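Local coordinates for hypothetical protein STY4665 (Salmonella typhi, PDB 2IPQ) that is of unknown function but is probably the C-terminal domain of a TraI-like conjugal transfer nickase/helicase, at residues W12-V26 against K107-Y119. Sequence-based numbering, arbitrary orientation.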
ATOM      1  N   TRP A  12      -6.800   1.887  -8.573  1.00 48.39           N
ATOM      2  CA  TRP A  12      -5.570   2.671  -8.575  1.00 47.35           C
ATOM      3  C   TRP A  12      -5.906   4.173  -8.438  1.00 49.12           C
ATOM      4  O   TRP A  12      -5.227   4.933  -7.723  1.00 47.85           O
ATOM      5  CB  TRP A  12      -4.812   2.397  -9.874  1.00 49.55           C
ATOM      6  CG  TRP A  12      -3.696   3.348 -10.117  1.00 51.68           C
ATOM      7  CD1 TRP A  12      -3.636   4.306 -11.077  1.00 52.48           C
ATOM      8  CD2 TRP A  12      -2.463   3.427  -9.385  1.00 50.42           C
ATOM      9  NE1 TRP A  12      -2.443   4.981 -10.993  1.00 54.13           N
ATOM     10  CE2 TRP A  12      -1.709   4.465  -9.956  1.00 52.08           C
ATOM     11  CE3 TRP A  12      -1.935   2.726  -8.291  1.00 55.71           C
ATOM     12  CZ2 TRP A  12      -0.445   4.822  -9.480  1.00 52.79           C
ATOM     13  CZ3 TRP A  12      -0.681   3.073  -7.816  1.00 56.57           C
ATOM     14  CH2 TRP A  12       0.051   4.116  -8.411  1.00 55.96           C
ATOM     15  N   SER A  13      -6.966   4.590  -9.128  1.00 44.28           N
ATOM     16  CA  SER A  13      -7.503   5.928  -8.986  1.00 46.36           C
ATOM     17  C   SER A  13      -7.906   6.246  -7.538  1.00 46.09           C
ATOM     18  O   SER A  13      -7.628   7.332  -7.025  1.00 45.94           O
ATOM     19  CB  SER A  13      -8.711   6.095  -9.921  1.00 43.84           C
ATOM     20  OG  SER A  13      -9.362   7.315  -9.648  1.00 60.02           O
ATOM     21  N   TRP A  14      -8.562   5.293  -6.876  1.00 47.75           N
ATOM     22  CA  TRP A  14      -8.950   5.444  -5.469  1.00 48.10           C
ATOM     23  C   TRP A  14      -7.736   5.550  -4.534  1.00 48.66           C
ATOM     24  O   TRP A  14      -7.691   6.399  -3.636  1.00 50.20           O
ATOM     25  CB  TRP A  14      -9.864   4.277  -5.053  1.00 48.57           C
ATOM     26  CG  TRP A  14     -10.040   4.096  -3.538  1.00 46.49           C
ATOM     27  CD1 TRP A  14     -11.000   4.661  -2.743  1.00 49.85           C
ATOM     28  CD2 TRP A  14      -9.224   3.293  -2.677  1.00 50.03           C
ATOM     29  NE1 TRP A  14     -10.827   4.264  -1.431  1.00 52.83           N
ATOM     30  CE2 TRP A  14      -9.745   3.419  -1.367  1.00 53.99           C
ATOM     31  CE3 TRP A  14      -8.101   2.471  -2.887  1.00 50.43           C
ATOM     32  CZ2 TRP A  14      -9.182   2.754  -0.268  1.00 50.92           C
ATOM     33  CZ3 TRP A  14      -7.542   1.818  -1.797  1.00 52.19           C
ATOM     34  CH2 TRP A  14      -8.091   1.963  -0.499  1.00 50.05           C
ATOM     35  N   LEU A  15      -6.762   4.673  -4.729  1.00 49.67           N
ATOM     36  CA  LEU A  15      -5.562   4.626  -3.870  1.00 50.34           C
ATOM     37  C   LEU A  15      -4.733   5.893  -4.070  1.00 49.72           C
ATOM     38  O   LEU A  15      -4.303   6.558  -3.116  1.00 51.50           O
ATOM     39  CB  LEU A  15      -4.676   3.430  -4.279  1.00 53.88           C
ATOM     40  CG  LEU A  15      -3.520   2.912  -3.399  1.00 53.62           C
ATOM     41  CD1 LEU A  15      -2.192   3.295  -3.942  1.00 60.13           C
ATOM     42  CD2 LEU A  15      -3.644   3.240  -1.897  1.00 55.23           C
ATOM     43  N   ARG A  16      -4.492   6.211  -5.322  1.00 48.42           N
ATOM     44  CA  ARG A  16      -3.591   7.296  -5.662  1.00 51.52           C
ATOM     45  C   ARG A  16      -4.176   8.664  -5.273  1.00 51.06           C
ATOM     46  O   ARG A  16      -3.510   9.478  -4.616  1.00 49.30           O
ATOM     47  CB  ARG A  16      -3.271   7.234  -7.143  1.00 47.21           C
ATOM     48  CG  ARG A  16      -2.102   8.047  -7.558  1.00 54.98           C
ATOM     49  CD  ARG A  16      -2.547   9.104  -8.515  1.00 64.39           C
ATOM     50  NE  ARG A  16      -2.878   8.609  -9.851  1.00 68.01           N
ATOM     51  CZ  ARG A  16      -4.054   8.804 -10.456  1.00 70.12           C
ATOM     52  NH1 ARG A  16      -4.282   8.328 -11.687  1.00 63.90           N
ATOM     53  NH2 ARG A  16      -5.007   9.471  -9.831  1.00 64.41           N
ATOM     54  N   ASP A  17      -5.420   8.912  -5.668  1.00 49.97           N
ATOM     55  CA  ASP A  17      -6.056  10.172  -5.332  1.00 51.15           C
ATOM     56  C   ASP A  17      -6.412  10.242  -3.848  1.00 50.80           C
ATOM     57  O   ASP A  17      -6.508  11.315  -3.279  1.00 51.03           O
ATOM     58  CB  ASP A  17      -7.274  10.427  -6.237  1.00 51.18           C
ATOM     59  CG  ASP A  17      -6.892  10.570  -7.735  1.00 53.26           C
ATOM     60  OD1 ASP A  17      -5.685  10.598  -8.061  1.00 55.99           O
ATOM     61  OD2 ASP A  17      -7.795  10.664  -8.601  1.00 60.19           O
ATOM     62  N   GLY A  18      -6.597   9.091  -3.213  1.00 49.84           N
ATOM     63  CA  GLY A  18      -6.842   9.070  -1.780  1.00 50.15           C
ATOM     64  C   GLY A  18      -5.622   9.418  -0.938  1.00 50.86           C
ATOM     65  O   GLY A  18      -5.743  10.107   0.073  1.00 50.30           O
ATOM     66  N   LEU A  19      -4.449   8.935  -1.351  1.00 50.06           N
ATOM     67  CA  LEU A  19      -3.202   9.263  -0.673  1.00 51.12           C
ATOM     68  C   LEU A  19      -2.798  10.696  -0.930  1.00 51.41           C
ATOM     69  O   LEU A  19      -2.363  11.387  -0.014  1.00 53.02           O
ATOM     70  CB  LEU A  19      -2.082   8.335  -1.149  1.00 51.12           C
ATOM     71  CG  LEU A  19      -2.230   6.911  -0.622  1.00 52.97           C
ATOM     72  CD1 LEU A  19      -1.145   6.007  -1.175  1.00 44.41           C
ATOM     73  CD2 LEU A  19      -2.188   6.977   0.900  1.00 50.22           C
ATOM     74  N   ARG A  20      -2.944  11.134  -2.182  1.00 50.96           N
ATOM     75  CA  ARG A  20      -2.770  12.546  -2.575  1.00 51.06           C
ATOM     76  C   ARG A  20      -3.654  13.583  -1.860  1.00 50.27           C
ATOM     77  O   ARG A  20      -3.233  14.728  -1.665  1.00 50.89           O
ATOM     78  CB  ARG A  20      -2.980  12.713  -4.072  0.50 49.43           C
ATOM     79  CG  ARG A  20      -1.844  12.223  -4.881  1.00 50.01           C
ATOM     80  CD  ARG A  20      -1.802  12.903  -6.233  1.00 52.46           C
ATOM     81  NE  ARG A  20      -1.369  11.955  -7.249  1.00 62.13           N
ATOM     82  CZ  ARG A  20      -0.873  12.302  -8.431  1.00 67.42           C
ATOM     83  NH1 ARG A  20      -0.752  13.589  -8.723  1.00 68.06           N
ATOM     84  NH2 ARG A  20      -0.496  11.372  -9.313  1.00 63.39           N
ATOM     85  N   GLU A  21      -4.874  13.207  -1.496  1.00 49.80           N
ATOM     86  CA  GLU A  21      -5.757  14.136  -0.801  1.00 50.12           C
ATOM     87  C   GLU A  21      -5.744  13.908   0.694  1.00 51.83           C
ATOM     88  O   GLU A  21      -6.523  14.518   1.429  1.00 52.06           O
ATOM     89  CB  GLU A  21      -7.178  14.041  -1.331  1.00 51.47           C
ATOM     90  CG  GLU A  21      -7.310  14.336  -2.836  1.00 53.82           C
ATOM     91  CD  GLU A  21      -6.869  15.755  -3.214  1.00 57.49           C
ATOM     92  OE1 GLU A  21      -7.388  16.733  -2.623  1.00 50.89           O
ATOM     93  OE2 GLU A  21      -5.998  15.880  -4.110  1.00 58.80           O
ATOM     94  N   GLY A  22      -4.853  13.030   1.155  1.00 53.60           N
ATOM     95  CA  GLY A  22      -4.786  12.701   2.584  1.00 54.40           C
ATOM     96  C   GLY A  22      -6.084  12.088   3.074  1.00 54.85           C
ATOM     97  O   GLY A  22      -6.505  12.349   4.177  1.00 56.80           O
ATOM     98  N   ASP A  23      -6.711  11.266   2.240  1.00 56.62           N
ATOM     99  CA  ASP A  23      -8.037  10.718   2.507  1.00 57.41           C
ATOM    100  C   ASP A  23      -7.962   9.245   2.970  1.00 57.89           C
ATOM    101  O   ASP A  23      -8.927   8.709   3.504  1.00 57.92           O
ATOM    102  CB  ASP A  23      -8.858  10.797   1.224  1.00 58.59           C
ATOM    103  CG  ASP A  23     -10.344  11.004   1.479  1.00 64.97           C
ATOM    104  OD1 ASP A  23     -10.714  11.753   2.433  1.00 66.63           O
ATOM    105  OD2 ASP A  23     -11.141  10.416   0.705  1.00 67.34           O
ATOM    106  N   ILE A  24      -6.820   8.599   2.748  1.00 55.47           N
ATOM    107  CA  ILE A  24      -6.587   7.214   3.192  1.00 54.48           C
ATOM    108  C   ILE A  24      -5.526   7.288   4.302  1.00 52.97           C
ATOM    109  O   ILE A  24      -4.476   7.873   4.078  1.00 53.71           O
ATOM    110  CB  ILE A  24      -6.068   6.354   1.990  1.00 52.62           C
ATOM    111  CG1 ILE A  24      -7.177   6.110   0.960  1.00 51.78           C
ATOM    112  CG2 ILE A  24      -5.480   5.010   2.419  1.00 56.69           C
ATOM    113  CD1 ILE A  24      -6.617   5.806  -0.443  1.00 50.73           C
ATOM    114  N   PRO A  25      -5.805   6.723   5.504  1.00 52.79           N
ATOM    115  CA  PRO A  25      -4.817   6.723   6.597  1.00 52.17           C
ATOM    116  C   PRO A  25      -3.455   6.088   6.258  1.00 52.22           C
ATOM    117  O   PRO A  25      -3.375   5.044   5.626  1.00 47.88           O
ATOM    118  CB  PRO A  25      -5.511   5.926   7.700  1.00 52.82           C
ATOM    119  CG  PRO A  25      -7.008   6.183   7.429  1.00 55.65           C
ATOM    120  CD  PRO A  25      -7.065   6.076   5.914  1.00 51.58           C
ATOM    121  N   VAL A  26      -2.384   6.728   6.705  1.00 53.48           N
ATOM    122  CA  VAL A  26      -1.045   6.328   6.290  1.00 54.87           C
ATOM    123  C   VAL A  26      -0.207   6.489   7.585  1.00 54.87           C
ATOM    124  O   VAL A  26      -0.466   7.405   8.353  1.00 51.76           O
ATOM    125  CB  VAL A  26      -0.613   7.263   5.090  1.00 57.24           C
ATOM    126  CG1 VAL A  26      -0.426   8.719   5.553  1.00 55.73           C
ATOM    127  CG2 VAL A  26       0.581   6.755   4.366  1.00 58.72           C
ATOM    128  N   LYS A 107       3.439  -9.073  11.619  1.00 43.32           N
ATOM    129  CA  LYS A 107       4.142  -9.297  10.384  1.00 45.00           C
ATOM    130  C   LYS A 107       3.168  -9.165   9.237  1.00 45.12           C
ATOM    131  O   LYS A 107       2.073  -9.731   9.282  1.00 46.68           O
ATOM    132  CB  LYS A 107       4.804 -10.665  10.399  1.00 44.66           C
ATOM    133  CG  LYS A 107       6.243 -10.572   9.977  1.00 49.00           C
ATOM    134  CD  LYS A 107       7.129 -10.994  11.061  1.00 41.17           C
ATOM    135  CE  LYS A 107       8.424 -10.200  11.023  1.00 49.92           C
ATOM    136  NZ  LYS A 107       8.903  -9.969  12.445  1.00 50.92           N
ATOM    137  N   LEU A 108       3.557  -8.396   8.222  1.00 43.90           N
ATOM    138  CA  LEU A 108       2.687  -8.082   7.114  1.00 43.83           C
ATOM    139  C   LEU A 108       3.446  -8.356   5.814  1.00 45.78           C
ATOM    140  O   LEU A 108       4.675  -8.390   5.800  1.00 43.17           O
ATOM    141  CB  LEU A 108       2.352  -6.584   7.141  1.00 43.43           C
ATOM    142  CG  LEU A 108       1.618  -5.934   8.306  1.00 47.18           C
ATOM    143  CD1 LEU A 108       1.569  -4.427   8.020  1.00 47.53           C
ATOM    144  CD2 LEU A 108       0.219  -6.546   8.441  1.00 49.32           C
ATOM    145  N   THR A 109       2.701  -8.533   4.728  1.00 45.25           N
ATOM    146  CA  THR A 109       3.279  -8.561   3.380  1.00 47.98           C
ATOM    147  C   THR A 109       2.458  -7.660   2.461  1.00 47.19           C
ATOM    148  O   THR A 109       1.294  -7.373   2.746  1.00 44.48           O
ATOM    149  CB  THR A 109       3.484 -10.017   2.797  1.00 47.67           C
ATOM    150  OG1 THR A 109       2.687 -10.229   1.647  1.00 58.29           O
ATOM    151  CG2 THR A 109       3.193 -11.087   3.806  1.00 46.37           C
ATOM    152  N   GLY A 110       3.074  -7.197   1.378  1.00 47.69           N
ATOM    153  CA  GLY A 110       2.368  -6.370   0.427  1.00 46.51           C
ATOM    154  C   GLY A 110       3.310  -5.786  -0.591  1.00 45.38           C
ATOM    155  O   GLY A 110       4.434  -6.219  -0.729  1.00 43.46           O
ATOM    156  N   TYR A 111       2.830  -4.769  -1.282  1.00 45.41           N
ATOM    157  CA  TYR A 111       3.482  -4.235  -2.455  1.00 45.78           C
ATOM    158  C   TYR A 111       4.304  -3.045  -2.041  1.00 44.73           C
ATOM    159  O   TYR A 111       3.959  -2.356  -1.088  1.00 45.56           O
ATOM    160  CB  TYR A 111       2.406  -3.778  -3.439  1.00 46.12           C
ATOM    161  CG  TYR A 111       1.612  -4.911  -4.056  1.00 47.66           C
ATOM    162  CD1 TYR A 111       0.280  -5.166  -3.667  1.00 50.56           C
ATOM    163  CD2 TYR A 111       2.183  -5.728  -5.026  1.00 50.41           C
ATOM    164  CE1 TYR A 111      -0.466  -6.236  -4.262  1.00 47.19           C
ATOM    165  CE2 TYR A 111       1.461  -6.782  -5.620  1.00 49.47           C
ATOM    166  CZ  TYR A 111       0.145  -7.029  -5.234  1.00 53.01           C
ATOM    167  OH  TYR A 111      -0.540  -8.075  -5.831  1.00 50.03           O
ATOM    168  N   LEU A 112       5.384  -2.801  -2.762  1.00 43.54           N
ATOM    169  CA  LEU A 112       6.053  -1.505  -2.745  1.00 45.06           C
ATOM    170  C   LEU A 112       5.758  -0.702  -4.001  1.00 44.40           C
ATOM    171  O   LEU A 112       5.863  -1.211  -5.106  1.00 46.99           O
ATOM    172  CB  LEU A 112       7.570  -1.700  -2.626  1.00 45.36           C
ATOM    173  CG  LEU A 112       8.076  -2.216  -1.267  1.00 45.59           C
ATOM    174  CD1 LEU A 112       9.562  -2.248  -1.344  1.00 44.15           C
ATOM    175  CD2 LEU A 112       7.647  -1.303  -0.185  1.00 41.18           C
ATOM    176  N   ILE A 113       5.401   0.558  -3.846  1.00 42.43           N
ATOM    177  CA  ILE A 113       5.152   1.403  -5.006  1.00 42.60           C
ATOM    178  C   ILE A 113       5.999   2.662  -4.903  1.00 43.19           C
ATOM    179  O   ILE A 113       5.961   3.348  -3.879  1.00 42.73           O
ATOM    180  CB  ILE A 113       3.674   1.811  -5.010  1.00 43.28           C
ATOM    181  CG1 ILE A 113       2.801   0.561  -5.154  1.00 42.80           C
ATOM    182  CG2 ILE A 113       3.395   2.891  -6.085  1.00 41.61           C
ATOM    183  CD1 ILE A 113       1.419   0.742  -4.587  1.00 51.30           C
ATOM    184  N   LYS A 114       6.746   2.966  -5.956  1.00 43.72           N
ATOM    185  CA  LYS A 114       7.607   4.142  -5.999  1.00 46.60           C
ATOM    186  C   LYS A 114       6.807   5.363  -5.631  1.00 48.45           C
ATOM    187  O   LYS A 114       5.716   5.546  -6.175  1.00 47.15           O
ATOM    188  CB  LYS A 114       8.137   4.358  -7.406  1.00 43.87           C
ATOM    189  CG  LYS A 114       9.328   3.544  -7.769  1.00 51.25           C
ATOM    190  CD  LYS A 114       9.882   3.965  -9.151  1.00 49.92           C
ATOM    191  CE  LYS A 114      10.367   5.413  -9.141  1.00 49.83           C
ATOM    192  NZ  LYS A 114      11.236   5.753 -10.306  1.00 63.42           N
HETATM  193  N   MSE A 115       7.351   6.188  -4.732  1.00 49.84           N
HETATM  194  CA  MSE A 115       6.667   7.386  -4.231  1.00 59.09           C
HETATM  195  C   MSE A 115       6.091   8.265  -5.332  1.00 55.77           C
HETATM  196  O   MSE A 115       4.988   8.789  -5.197  1.00 55.43           O
HETATM  197  CB  MSE A 115       7.623   8.266  -3.422  1.00 59.56           C
HETATM  198  CG  MSE A 115       8.340   7.553  -2.321  1.00 66.33           C
HETATM  199 SE   MSE A 115       7.835   8.178  -0.567  1.00 82.95          SE
HETATM  200  CE  MSE A 115       9.458   9.165  -0.098  1.00 69.99           C
ATOM    201  N   SER A 116       6.851   8.435  -6.411  1.00 53.61           N
ATOM    202  CA  SER A 116       6.488   9.350  -7.466  1.00 52.72           C
ATOM    203  C   SER A 116       5.384   8.812  -8.389  1.00 53.43           C
ATOM    204  O   SER A 116       4.923   9.528  -9.274  1.00 54.42           O
ATOM    205  CB  SER A 116       7.726   9.685  -8.292  1.00 53.35           C
ATOM    206  OG  SER A 116       8.219   8.511  -8.919  1.00 52.49           O
ATOM    207  N   GLU A 117       4.957   7.564  -8.206  1.00 52.48           N
ATOM    208  CA  GLU A 117       3.763   7.096  -8.906  1.00 52.97           C
ATOM    209  C   GLU A 117       2.503   7.605  -8.181  1.00 51.90           C
ATOM    210  O   GLU A 117       1.429   7.677  -8.773  1.00 51.47           O
ATOM    211  CB  GLU A 117       3.741   5.562  -9.053  1.00 52.55           C
ATOM    212  CG  GLU A 117       4.953   4.933  -9.791  1.00 59.69           C
ATOM    213  CD  GLU A 117       4.723   4.625 -11.289  1.00 70.10           C
ATOM    214  OE1 GLU A 117       3.855   5.257 -11.947  1.00 72.55           O
ATOM    215  OE2 GLU A 117       5.432   3.737 -11.819  1.00 71.84           O
ATOM    216  N   ILE A 118       2.648   7.947  -6.898  1.00 49.67           N
ATOM    217  CA  ILE A 118       1.545   8.476  -6.090  1.00 47.95           C
ATOM    218  C   ILE A 118       1.693   9.969  -5.888  1.00 46.68           C
ATOM    219  O   ILE A 118       0.822  10.746  -6.267  1.00 47.86           O
ATOM    220  CB  ILE A 118       1.505   7.888  -4.656  1.00 47.66           C
ATOM    221  CG1 ILE A 118       1.631   6.356  -4.645  1.00 49.14           C
ATOM    222  CG2 ILE A 118       0.299   8.457  -3.888  1.00 41.46           C
ATOM    223  CD1 ILE A 118       0.464   5.625  -5.201  1.00 52.71           C
ATOM    224  N   TYR A 119       2.807  10.356  -5.271  1.00 45.11           N
ATOM    225  CA  TYR A 119       3.047  11.733  -4.874  1.00 45.46           C
ATOM    226  C   TYR A 119       3.964  12.394  -5.886  1.00 47.05           C
ATOM    227  O   TYR A 119       3.518  13.114  -6.776  1.00 50.02           O
ATOM    228  CB  TYR A 119       3.729  11.771  -3.507  1.00 44.06           C
ATOM    229  CG  TYR A 119       2.976  11.085  -2.381  1.00 43.05           C
ATOM    230  CD1 TYR A 119       3.372   9.838  -1.912  1.00 42.26           C
ATOM    231  CD2 TYR A 119       1.878  11.692  -1.772  1.00 44.08           C
ATOM    232  CE1 TYR A 119       2.692   9.201  -0.863  1.00 37.90           C
ATOM    233  CE2 TYR A 119       1.192  11.066  -0.730  1.00 46.04           C
ATOM    234  CZ  TYR A 119       1.610   9.813  -0.287  1.00 43.03           C
ATOM    235  OH  TYR A 119       0.947   9.181   0.739  1.00 41.35           O
TER
HETATM  236  O   HOH W   1      -0.835  10.683   1.896  1.00 35.91           O
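Ile113, near the end of its strand, meets Trp12 at the edge of the indole. Ile113 CG2 lies 4.3 Å from Trp12 CH2, close to the ring plane. Glu117 CB and Glu117 O also come near this ring; Glu117 O is 3.5 Å from Trp12 CZ2.

Ile118 is the centre of the contact. Its side chain is a knob in a hole made by Trp12, Leu15, Arg16 and Leu19. CG1 is anti to the carbonyl carbon (chi1 -48°) and carries Ile118 CD1 to Trp12 CH2, at 3.6 Å, and to Leu15 CD1. Ile118 CG2 instead packs on Leu19 CB, also at 3.6 Å, and covers the centre of one face of the Tyr119 ring. Ile118 O sits over one face of the Arg20 guanidinium, too poorly angled for a hydrogen bond.

Tyr119 crosses Leu19 at about a right angle, Tyr119 OH 3.7 Å from Leu19 CB. A water in the ring plane bridges Tyr119 OH, at 2.6 Å, and Leu19 O.

Within the TraI C-terminal family region, the contact thus packs the C-terminal half of helix 4-20 against the end of sheet strand 105-114 and the weakly bonded helical turn at about 115-118. Leu35 of strand 33-36 touches Val26 and Tyr119, and Ile42 of antiparallel strand 39-43 touches Ile113.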